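Heme-binding protein HutZ (Vibrio cholerae, PDB 3TGV) binds heme and very probably degrades it oxidatively to the beta and delta isomers of biliverdin, releasing the iron. Local coordinates at residues A[93-105]-A[116-128]. The protein carries 1 engineered substitution. Residues are numbered along the deposited sequence; the frame is centred on the assembly and turned at random.
Sequences RDSELWCQVIAQM and LSQLQDFMLFRLQ
Helix 96-105 packs across strand 122-128, their axes 96° apart and 10.2 Å at closest approach, with Trp98 and Leu124 meeting at the crossing. Leu124 points from the strand toward the helix: its CB lies 3.6 Å from Trp98 CZ3, and its CD1 reaches Val101 CG1 at 3.9 Å. With CG anti to the backbone N (chi1 169°), the Trp98 indole reaches out past Leu124 to the loop before the strand, CZ2 3.9 Å from Ser117 O. Over the rims of its two faces lie Ile102 CG1 and, opposite, Arg93 CA with Asp94 N.

Arg93 ties the segment start to the turn 116-119. Its NH2 donates to Leu119 O at 3.2 Å, from above the carbonyl plane, and weakly to Ser117 O at 2.7 Å. Phe122 N reaches Leu119 O from the opposite face, so two donors grip that oxygen. Trp98 CH2 backs one face of the Arg93 guanidinium, 3.7 Å above its centre. Leu97 CD2 lies over one face of the Arg126 guanidinium, whose NH1 bonds to Glu40 O. The helix crosses a strand of a curled antiparallel sheet, as expected for the FMN-binding split barrel of the pyridoxamine 5'-phosphate oxidase-like clan.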
loop_
_atom_site.group_PDB
_atom_site.type_symbol
_atom_site.label_atom_id
_atom_site.label_comp_id
_atom_site.label_asym_id
_atom_site.label_seq_id
_atom_site.Cartn_x
_atom_site.Cartn_y
_atom_site.Cartn_z
ATOM N N ARG A 93 -12.060 21.827 10.313
ATOM C CA ARG A 93 -11.090 22.221 11.316
ATOM C C ARG A 93 -11.761 22.780 12.565
ATOM O O ARG A 93 -12.648 23.626 12.487
ATOM C CB ARG A 93 -10.118 23.247 10.731
ATOM C CG ARG A 93 -9.057 23.712 11.702
ATOM C CD ARG A 93 -7.928 24.425 10.969
ATOM N NE ARG A 93 -6.625 23.930 11.401
ATOM C CZ ARG A 93 -5.795 23.223 10.638
ATOM N NH1 ARG A 93 -6.113 22.940 9.379
ATOM N NH2 ARG A 93 -4.636 22.813 11.131
ATOM N N ASP A 94 -11.330 22.287 13.718
ATOM C CA ASP A 94 -11.794 22.799 14.996
ATOM C C ASP A 94 -13.232 22.427 15.329
ATOM O O ASP A 94 -13.740 22.807 16.380
ATOM C CB ASP A 94 -11.601 24.310 15.059
ATOM C CG ASP A 94 -10.150 24.691 15.199
ATOM O OD1 ASP A 94 -9.449 24.056 16.019
ATOM O OD2 ASP A 94 -9.713 25.611 14.477
ATOM N N SER A 95 -13.885 21.684 14.442
ATOM C CA SER A 95 -15.192 21.133 14.765
ATOM C C SER A 95 -15.042 20.117 15.895
ATOM O O SER A 95 -13.927 19.706 16.235
ATOM C CB SER A 95 -15.825 20.463 13.543
ATOM O OG SER A 95 -15.134 19.275 13.187
ATOM N N GLU A 96 -16.165 19.708 16.473
ATOM C CA GLU A 96 -16.126 18.784 17.594
ATOM C C GLU A 96 -15.458 17.457 17.209
ATOM O O GLU A 96 -14.657 16.915 17.968
ATOM C CB GLU A 96 -17.536 18.544 18.120
ATOM C CG GLU A 96 -17.586 17.904 19.495
ATOM C CD GLU A 96 -19.004 17.804 20.022
ATOM O OE1 GLU A 96 -19.508 16.667 20.164
ATOM O OE2 GLU A 96 -19.614 18.865 20.289
ATOM N N LEU A 97 -15.787 16.941 16.027
ATOM C CA LEU A 97 -15.146 15.724 15.539
ATOM C C LEU A 97 -13.640 15.920 15.370
ATOM O O LEU A 97 -12.849 15.036 15.703
ATOM C CB LEU A 97 -15.773 15.269 14.222
ATOM C CG LEU A 97 -15.346 13.881 13.725
ATOM C CD1 LEU A 97 -15.362 12.870 14.867
ATOM C CD2 LEU A 97 -16.239 13.406 12.575
ATOM N N TRP A 98 -13.251 17.082 14.856
ATOM C CA TRP A 98 -11.842 17.412 14.673
ATOM C C TRP A 98 -11.087 17.324 15.986
ATOM O O TRP A 98 -10.056 16.658 16.083
ATOM C CB TRP A 98 -11.691 18.824 14.109
ATOM C CG TRP A 98 -10.283 19.332 14.136
ATOM C CD1 TRP A 98 -9.608 19.833 15.219
ATOM C CD2 TRP A 98 -9.371 19.403 13.033
ATOM N NE1 TRP A 98 -8.336 20.205 14.852
ATOM C CE2 TRP A 98 -8.170 19.953 13.515
ATOM C CE3 TRP A 98 -9.463 19.057 11.681
ATOM C CZ2 TRP A 98 -7.062 20.158 12.696
ATOM C CZ3 TRP A 98 -8.366 19.265 10.871
ATOM C CH2 TRP A 98 -7.180 19.809 11.379
ATOM N N CYS A 99 -11.600 18.010 16.999
ATOM C CA CYS A 99 -10.934 18.051 18.290
ATOM C C CYS A 99 -10.805 16.658 18.903
ATOM O O CYS A 99 -9.764 16.314 19.460
ATOM C CB CYS A 99 -11.672 19.009 19.230
ATOM S SG CYS A 99 -11.788 20.707 18.581
ATOM N N GLN A 100 -11.853 15.849 18.785
ATOM C CA GLN A 100 -11.826 14.492 19.331
ATOM C C GLN A 100 -10.756 13.631 18.665
ATOM O O GLN A 100 -9.937 12.997 19.337
ATOM C CB GLN A 100 -13.192 13.830 19.175
ATOM C CG GLN A 100 -14.295 14.506 19.965
ATOM C CD GLN A 100 -15.681 14.102 19.497
ATOM O OE1 GLN A 100 -15.953 12.923 19.251
ATOM N NE2 GLN A 100 -16.565 15.085 19.358
ATOM N N VAL A 101 -10.767 13.611 17.338
ATOM C CA VAL A 101 -9.827 12.790 16.587
ATOM C C VAL A 101 -8.390 13.286 16.770
ATOM O O VAL A 101 -7.475 12.482 16.950
ATOM C CB VAL A 101 -10.198 12.725 15.092
ATOM C CG1 VAL A 101 -9.176 11.889 14.318
ATOM C CG2 VAL A 101 -11.594 12.146 14.927
ATOM N N ILE A 102 -8.190 14.603 16.735
ATOM C CA ILE A 102 -6.857 15.145 16.976
ATOM C C ILE A 102 -6.354 14.676 18.341
ATOM O O ILE A 102 -5.219 14.207 18.480
ATOM C CB ILE A 102 -6.830 16.685 16.923
ATOM C CG1 ILE A 102 -7.179 17.194 15.522
ATOM C CG2 ILE A 102 -5.463 17.195 17.324
ATOM C CD1 ILE A 102 -6.254 16.699 14.431
ATOM N N ALA A 103 -7.207 14.807 19.349
ATOM C CA ALA A 103 -6.897 14.298 20.681
ATOM C C ALA A 103 -6.464 12.835 20.626
ATOM O O ALA A 103 -5.397 12.477 21.122
ATOM C CB ALA A 103 -8.106 14.446 21.590
ATOM N N GLN A 104 -7.303 11.991 20.025
ATOM C CA GLN A 104 -7.008 10.566 19.907
ATOM C C GLN A 104 -5.660 10.345 19.235
ATOM O O GLN A 104 -4.847 9.550 19.698
ATOM C CB GLN A 104 -8.119 9.845 19.132
ATOM C CG GLN A 104 -7.971 8.332 19.084
ATOM C CD GLN A 104 -9.164 7.645 18.451
ATOM O OE1 GLN A 104 -10.096 8.297 17.963
ATOM N NE2 GLN A 104 -9.150 6.312 18.466
ATOM N N MET A 105 -5.424 11.069 18.146
ATOM C CA MET A 105 -4.176 10.956 17.397
ATOM C C MET A 105 -2.970 11.356 18.225
ATOM O O MET A 105 -1.930 10.704 18.164
ATOM C CB MET A 105 -4.241 11.790 16.121
ATOM C CG MET A 105 -5.187 11.231 15.078
ATOM S SD MET A 105 -5.033 12.091 13.501
ATOM C CE MET A 105 -3.797 13.307 13.899
ATOM N N LEU A 116 1.744 19.162 13.432
ATOM C CA LEU A 116 0.971 18.813 12.250
ATOM C C LEU A 116 -0.431 19.412 12.271
ATOM O O LEU A 116 -0.909 19.934 11.263
ATOM C CB LEU A 116 0.899 17.291 12.088
ATOM C CG LEU A 116 2.256 16.626 11.865
ATOM C CD1 LEU A 116 2.070 15.173 11.461
ATOM C CD2 LEU A 116 3.031 17.381 10.801
ATOM N N SER A 117 -1.085 19.346 13.422
ATOM C CA SER A 117 -2.456 19.824 13.534
ATOM C C SER A 117 -2.553 21.351 13.459
ATOM O O SER A 117 -3.657 21.907 13.476
ATOM C CB SER A 117 -3.088 19.329 14.834
ATOM O OG SER A 117 -2.562 20.038 15.942
ATOM N N GLN A 118 -1.404 22.025 13.382
ATOM C CA GLN A 118 -1.374 23.482 13.281
ATOM C C GLN A 118 -1.279 23.921 11.829
ATOM O O GLN A 118 -1.685 25.031 11.481
ATOM C CB GLN A 118 -0.175 24.064 14.037
ATOM C CG GLN A 118 0.066 23.463 15.403
ATOM C CD GLN A 118 -1.120 23.628 16.328
ATOM O OE1 GLN A 118 -1.147 23.063 17.422
ATOM N NE2 GLN A 118 -2.110 24.406 15.897
ATOM N N LEU A 119 -0.728 23.049 10.992
ATOM C CA LEU A 119 -0.420 23.399 9.614
ATOM C C LEU A 119 -1.656 23.404 8.727
ATOM O O LEU A 119 -2.504 22.511 8.823
ATOM C CB LEU A 119 0.612 22.430 9.056
ATOM C CG LEU A 119 1.854 22.261 9.922
ATOM C CD1 LEU A 119 2.805 21.280 9.264
ATOM C CD2 LEU A 119 2.528 23.608 10.142
ATOM N N GLN A 120 -1.750 24.401 7.849
ATOM C CA GLN A 120 -2.941 24.561 7.021
ATOM C C GLN A 120 -3.054 23.518 5.913
ATOM O O GLN A 120 -4.167 23.116 5.558
ATOM C CB GLN A 120 -3.059 25.983 6.451
ATOM C CG GLN A 120 -2.271 26.254 5.174
ATOM C CD GLN A 120 -2.964 27.279 4.280
ATOM O OE1 GLN A 120 -4.178 27.220 4.071
ATOM N NE2 GLN A 120 -2.196 28.227 3.761
ATOM N N ASP A 121 -1.929 23.058 5.365
ATOM C CA ASP A 121 -2.043 22.002 4.357
ATOM C C ASP A 121 -2.365 20.621 4.939
ATOM O O ASP A 121 -2.660 19.693 4.194
ATOM C CB ASP A 121 -0.869 21.953 3.355
ATOM C CG ASP A 121 0.471 22.161 4.002
ATOM O OD1 ASP A 121 0.872 21.325 4.836
ATOM O OD2 ASP A 121 1.137 23.153 3.648
ATOM N N PHE A 122 -2.337 20.482 6.259
ATOM C CA PHE A 122 -2.724 19.201 6.844
ATOM C C PHE A 122 -4.211 19.111 7.088
ATOM O O PHE A 122 -4.767 19.851 7.893
ATOM C CB PHE A 122 -1.923 18.869 8.095
ATOM C CG PHE A 122 -0.641 18.159 7.798
ATOM C CD1 PHE A 122 0.505 18.875 7.514
ATOM C CD2 PHE A 122 -0.591 16.771 7.768
ATOM C CE1 PHE A 122 1.690 18.228 7.224
ATOM C CE2 PHE A 122 0.589 16.114 7.479
ATOM C CZ PHE A 122 1.732 16.842 7.208
ATOM N N MET A 123 -4.839 18.195 6.361
ATOM C CA MET A 123 -6.278 18.025 6.375
ATOM C C MET A 123 -6.625 16.725 7.089
ATOM O O MET A 123 -5.873 15.754 7.018
ATOM C CB MET A 123 -6.796 17.961 4.940
ATOM C CG MET A 123 -6.289 19.072 4.052
ATOM S SD MET A 123 -6.739 18.802 2.330
ATOM C CE MET A 123 -7.501 20.384 1.955
ATOM N N LEU A 124 -7.766 16.707 7.767
ATOM C CA LEU A 124 -8.219 15.502 8.452
ATOM C C LEU A 124 -9.354 14.851 7.676
ATOM O O LEU A 124 -10.407 15.457 7.477
ATOM C CB LEU A 124 -8.674 15.849 9.869
ATOM C CG LEU A 124 -9.286 14.743 10.729
ATOM C CD1 LEU A 124 -8.276 13.633 11.000
ATOM C CD2 LEU A 124 -9.790 15.339 12.029
ATOM N N PHE A 125 -9.142 13.620 7.226
ATOM C CA PHE A 125 -10.176 12.910 6.479
ATOM C C PHE A 125 -10.784 11.786 7.303
ATOM O O PHE A 125 -10.064 10.993 7.899
ATOM C CB PHE A 125 -9.626 12.333 5.167
ATOM C CG PHE A 125 -9.327 13.371 4.115
ATOM C CD1 PHE A 125 -10.265 13.682 3.141
ATOM C CD2 PHE A 125 -8.112 14.024 4.098
ATOM C CE1 PHE A 125 -9.996 14.631 2.173
ATOM C CE2 PHE A 125 -7.839 14.973 3.136
ATOM C CZ PHE A 125 -8.782 15.278 2.173
ATOM N N ARG A 126 -12.111 11.735 7.335
ATOM C CA ARG A 126 -12.821 10.574 7.870
ATOM C C ARG A 126 -13.060 9.545 6.774
ATOM O O ARG A 126 -13.539 9.881 5.694
ATOM C CB ARG A 126 -14.162 10.978 8.481
ATOM C CG ARG A 126 -15.148 9.829 8.495
ATOM C CD ARG A 126 -16.139 9.892 9.640
ATOM N NE ARG A 126 -17.196 10.866 9.418
ATOM C CZ ARG A 126 -18.435 10.732 9.883
ATOM N NH1 ARG A 126 -18.773 9.654 10.586
ATOM N NH2 ARG A 126 -19.340 11.674 9.643
ATOM N N LEU A 127 -12.729 8.289 7.048
ATOM C CA LEU A 127 -12.924 7.235 6.064
ATOM C C LEU A 127 -13.888 6.197 6.606
ATOM O O LEU A 127 -13.638 5.605 7.653
ATOM C CB LEU A 127 -11.595 6.568 5.736
ATOM C CG LEU A 127 -10.416 7.514 5.565
ATOM C CD1 LEU A 127 -9.163 6.698 5.357
ATOM C CD2 LEU A 127 -10.654 8.454 4.403
ATOM N N GLN A 128 -14.976 5.971 5.874
ATOM C CA GLN A 128 -16.050 5.082 6.313
ATOM C C GLN A 128 -16.247 3.922 5.352
ATOM O O GLN A 128 -16.559 4.128 4.176
ATOM C CB GLN A 128 -17.358 5.860 6.452
ATOM C CG GLN A 128 -17.216 7.127 7.269
ATOM C CD GLN A 128 -18.538 7.806 7.528
ATOM O OE1 GLN A 128 -18.909 8.759 6.834
ATOM N NE2 GLN A 128 -19.258 7.327 8.535
#